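Local coordinates for 3-Hydroxyacyl-CoA dehydrogenase (Ralstonia eutropha H16, PDB 4PZC), which catalyses the NAD-dependent interconversion of (S)-3-hydroxybutyryl-CoA and acetoacetyl-CoA as a member of the 3-hydroxyacyl-CoA dehydrogenase family, at residues P258-L261 / M262-M265; P195-N198 / E199-V203. One frame throughout, in Å; residues are numbered along the deposited sequence.

How the contacts relate
Contacts 1 and 2 are local turns on two helices of the C-terminal domain that pack against each other. Both lie apart from the Rossmann-type NAD-binding domain of the dehydrogenase. Contact 2 comes first along the chain, in the middle of helix 189-205; contact 1 follows much later, at the start of helix 260-268. Their centres are nevertheless only 10 Å apart, and they touch directly: A259 CB packs against F201 CB and C202 SG, and M262 packs against N198. Helix 237-251 borders both. Contact 2 also faces the second subunit, whereas contact 1 meets no other chain of the assembly.

Contact 1. Residues P258-L261 / M262-M265; sequences PAML and MREM
Three backbone bonds from P258-L261 to M262-M265 form the first turns of helix 260-268, with A259 at the N-cap position. R263 N donates to A259 O (3.0 Å), E264 N to M260 O, and M265 N to L261 O, the last the straightest at 170°. P258 precedes the N-cap residue with an extended backbone, and the R263 side chain runs back to its ring. R263 runs extended from CG to NE, and its guanidinium lies with one face against P258, whose CG sits 3.2 Å from R263 NH2 and is offset toward the rim. M260 approaches the same group from another direction: bends at chi2 (-62°) and chi3 (98°) curl its chain alongside R263 and bring M260 CE near the guanidinium plane, at the edge by R263 NE. M265, one turn after L261, crosses it and sets M265 CE 3.8 Å from L261 CG, a purely apolar meeting. On the buried side A259 CB faces M262 CB at 4.1 Å. The charged end of R263 has a long, weak ion pair with E245. Around this helix start, A259, L261 and M262 pack on helix 189-205, while P258, M262 and M265 lean on helix 237-251.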
loop_
_atom_site.group_PDB
_atom_site.type_symbol
_atom_site.label_atom_id
_atom_site.label_comp_id
_atom_site.label_asym_id
_atom_site.label_seq_id
_atom_site.Cartn_x
_atom_site.Cartn_y
_atom_site.Cartn_z
ATOM N N PRO A 258 16.466 6.773 -6.147
ATOM C CA PRO A 258 15.263 7.241 -6.861
ATOM C C PRO A 258 15.045 6.612 -8.246
ATOM O O PRO A 258 16.016 6.356 -8.994
ATOM C CB PRO A 258 15.487 8.772 -7.006
ATOM C CG PRO A 258 16.700 9.063 -6.203
ATOM C CD PRO A 258 17.080 7.856 -5.387
ATOM N N ALA A 259 13.772 6.409 -8.586
ATOM C CA ALA A 259 13.380 5.913 -9.920
ATOM C C ALA A 259 13.713 6.961 -10.966
ATOM O O ALA A 259 13.330 8.121 -10.803
ATOM C CB ALA A 259 11.889 5.583 -9.963
ATOM N N MET A 260 14.448 6.557 -12.002
ATOM C CA MET A 260 14.931 7.496 -13.006
ATOM C C MET A 260 13.802 8.277 -13.685
ATOM O O MET A 260 13.928 9.482 -13.900
ATOM C CB MET A 260 15.746 6.782 -14.073
ATOM C CG MET A 260 17.095 6.271 -13.624
ATOM S SD MET A 260 18.226 7.563 -13.066
ATOM C CE MET A 260 17.976 7.423 -11.305
ATOM N N LEU A 261 12.701 7.600 -14.012
ATOM C CA LEU A 261 11.547 8.281 -14.594
ATOM C C LEU A 261 11.061 9.324 -13.610
ATOM O O LEU A 261 10.721 10.426 -13.994
ATOM C CB LEU A 261 10.441 7.300 -14.951
ATOM C CG LEU A 261 9.229 7.809 -15.763
ATOM C CD1 LEU A 261 9.560 8.537 -17.071
ATOM C CD2 LEU A 261 8.285 6.649 -16.076
ATOM N N MET A 262 11.064 9.014 -12.329
ATOM C CA MET A 262 10.706 10.034 -11.343
ATOM C C MET A 262 11.665 11.223 -11.414
ATOM O O MET A 262 11.225 12.357 -11.275
ATOM C CB MET A 262 10.649 9.473 -9.914
ATOM C CG MET A 262 10.192 10.497 -8.875
ATOM S SD MET A 262 10.341 9.929 -7.146
ATOM C CE MET A 262 9.094 8.637 -7.127
ATOM N N ARG A 263 12.957 10.977 -11.631
ATOM C CA ARG A 263 13.905 12.077 -11.831
ATOM C C ARG A 263 13.626 12.896 -13.081
ATOM O O ARG A 263 13.813 14.109 -13.095
ATOM C CB ARG A 263 15.304 11.569 -11.977
ATOM C CG ARG A 263 15.955 11.064 -10.715
ATOM C CD ARG A 263 17.452 11.098 -10.932
ATOM N NE ARG A 263 18.190 10.249 -10.023
ATOM C CZ ARG A 263 18.520 10.581 -8.780
ATOM N NH1 ARG A 263 18.168 11.762 -8.279
ATOM N NH2 ARG A 263 19.236 9.722 -8.040
ATOM N N GLU A 264 13.246 12.217 -14.144
ATOM C CA GLU A 264 13.013 12.866 -15.396
ATOM C C GLU A 264 11.757 13.746 -15.335
ATOM O O GLU A 264 11.738 14.896 -15.811
ATOM C CB GLU A 264 12.908 11.807 -16.493
ATOM C CG GLU A 264 14.273 11.319 -16.929
ATOM C CD GLU A 264 15.021 12.364 -17.729
ATOM O OE1 GLU A 264 14.531 12.747 -18.818
ATOM O OE2 GLU A 264 16.099 12.791 -17.261
ATOM N N MET A 265 10.705 13.211 -14.743
ATOM C CA MET A 265 9.497 13.982 -14.623
ATOM C C MET A 265 9.758 15.229 -13.782
ATOM O O MET A 265 9.338 16.340 -14.140
ATOM C CB MET A 265 8.412 13.111 -14.031
ATOM C CG MET A 265 8.100 11.926 -14.939
ATOM S SD MET A 265 6.509 11.258 -14.467
ATOM C CE MET A 265 6.198 10.095 -15.796
#

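Contact 2. Residues P195-N198 / E199-V203; sequences PMIN and EAFCV
I197 directs its CG2 anti to the backbone N, while F201 has its CG anti to the carbonyl carbon (chi1 -84°), and these two settings lay the side chains side by side, pointing the same way from one helix face. They meet where I197 CG2 comes 4.1 Å from F201 CE1. The F201 ring is also turned so that its edge, at CD1, lies 3.5 Å from I197 O, with that oxygen near the ring plane. The same oxygen accepts the backbone bond from F201 N (3.2 Å), and thus has both the N-H and the ring edge of F201 beside it. Equivalent bonds run from E199 N to P195 O, A200 N to M196 O, and C202 N to N198 O (2.9 Å), carrying regular helix onward from the kink at P195. E199 leaves the helix in another direction; with a bend at chi2 (66°), its carboxylate reaches the second subunit, forming salt bridges to K255 and R191 and a hydrogen bond to Y256 there. M196 meets M196 of that subunit as well, so this helix contributes to the dimer interface. Within its own chain, F201 is enclosed by helices 228-235, 237-251 and 260-268, and I197 packs against the first two.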
loop_
_atom_site.group_PDB
_atom_site.type_symbol
_atom_site.label_atom_id
_atom_site.label_comp_id
_atom_site.label_asym_id
_atom_site.label_seq_id
_atom_site.Cartn_x
_atom_site.Cartn_y
_atom_site.Cartn_z
ATOM N N PRO A 195 8.954 4.210 -0.698
ATOM C CA PRO A 195 9.732 3.365 -1.640
ATOM C C PRO A 195 8.851 2.479 -2.494
ATOM O O PRO A 195 9.234 2.087 -3.613
ATOM C CB PRO A 195 10.661 2.563 -0.733
ATOM C CG PRO A 195 10.823 3.421 0.480
ATOM C CD PRO A 195 9.512 4.165 0.666
ATOM N N MET A 196 7.658 2.192 -1.984
ATOM C CA MET A 196 6.661 1.465 -2.768
ATOM C C MET A 196 6.275 2.300 -3.977
ATOM O O MET A 196 6.250 1.780 -5.083
ATOM C CB MET A 196 5.416 1.179 -1.960
ATOM C CG MET A 196 4.453 0.273 -2.680
ATOM S SD MET A 196 2.798 0.438 -1.990
ATOM C CE MET A 196 2.217 1.803 -2.992
ATOM N N ILE A 197 6.003 3.587 -3.743
ATOM C CA ILE A 197 5.669 4.514 -4.810
ATOM C C ILE A 197 6.805 4.554 -5.835
ATOM O O ILE A 197 6.590 4.390 -7.039
ATOM C CB ILE A 197 5.476 5.954 -4.315
ATOM C CG1 ILE A 197 4.461 6.051 -3.152
ATOM C CG2 ILE A 197 5.068 6.832 -5.493
ATOM C CD1 ILE A 197 3.084 5.545 -3.508
ATOM N N ASN A 198 8.019 4.763 -5.356
ATOM C CA ASN A 198 9.191 4.576 -6.194
ATOM C C ASN A 198 9.215 3.305 -7.059
ATOM O O ASN A 198 9.550 3.350 -8.271
ATOM C CB ASN A 198 10.438 4.528 -5.340
ATOM C CG ASN A 198 11.610 5.072 -6.065
ATOM O OD1 ASN A 198 12.685 4.489 -6.067
ATOM N ND2 ASN A 198 11.402 6.238 -6.704
ATOM N N GLU A 199 8.896 2.156 -6.446
ATOM C CA GLU A 199 8.926 0.915 -7.226
ATOM C C GLU A 199 7.977 1.028 -8.392
ATOM O O GLU A 199 8.281 0.550 -9.462
ATOM C CB GLU A 199 8.584 -0.326 -6.403
ATOM C CG GLU A 199 9.163 -1.601 -7.013
ATOM C CD GLU A 199 10.691 -1.639 -6.995
ATOM O OE1 GLU A 199 11.297 -0.867 -6.228
ATOM O OE2 GLU A 199 11.290 -2.447 -7.745
ATOM N N ALA A 200 6.820 1.645 -8.168
ATOM C CA ALA A 200 5.872 1.882 -9.236
ATOM C C ALA A 200 6.540 2.634 -10.362
ATOM O O ALA A 200 6.429 2.227 -11.513
ATOM C CB ALA A 200 4.663 2.653 -8.756
ATOM N N PHE A 201 7.254 3.715 -10.053
ATOM C CA PHE A 201 7.895 4.481 -11.128
ATOM C C PHE A 201 8.868 3.580 -11.877
ATOM O O PHE A 201 8.947 3.648 -13.121
ATOM C CB PHE A 201 8.552 5.775 -10.636
ATOM C CG PHE A 201 7.596 6.903 -10.525
ATOM C CD1 PHE A 201 6.690 6.967 -9.474
ATOM C CD2 PHE A 201 7.542 7.879 -11.497
ATOM C CE1 PHE A 201 5.774 8.016 -9.370
ATOM C CE2 PHE A 201 6.624 8.926 -11.419
ATOM C CZ PHE A 201 5.750 9.000 -10.350
ATOM N N CYS A 202 9.574 2.713 -11.150
ATOM C CA CYS A 202 10.480 1.779 -11.811
ATOM C C CYS A 202 9.763 0.886 -12.809
ATOM O O CYS A 202 10.207 0.734 -13.950
ATOM C CB CYS A 202 11.222 0.920 -10.795
ATOM S SG CYS A 202 12.169 1.901 -9.609
ATOM N N VAL A 203 8.653 0.299 -12.373
ATOM C CA VAL A 203 7.868 -0.595 -13.213
ATOM C C VAL A 203 7.454 0.163 -14.455
ATOM O O VAL A 203 7.656 -0.309 -15.567
ATOM C CB VAL A 203 6.621 -1.130 -12.463
ATOM C CG1 VAL A 203 5.612 -1.702 -13.428
ATOM C CG2 VAL A 203 7.011 -2.190 -11.444
#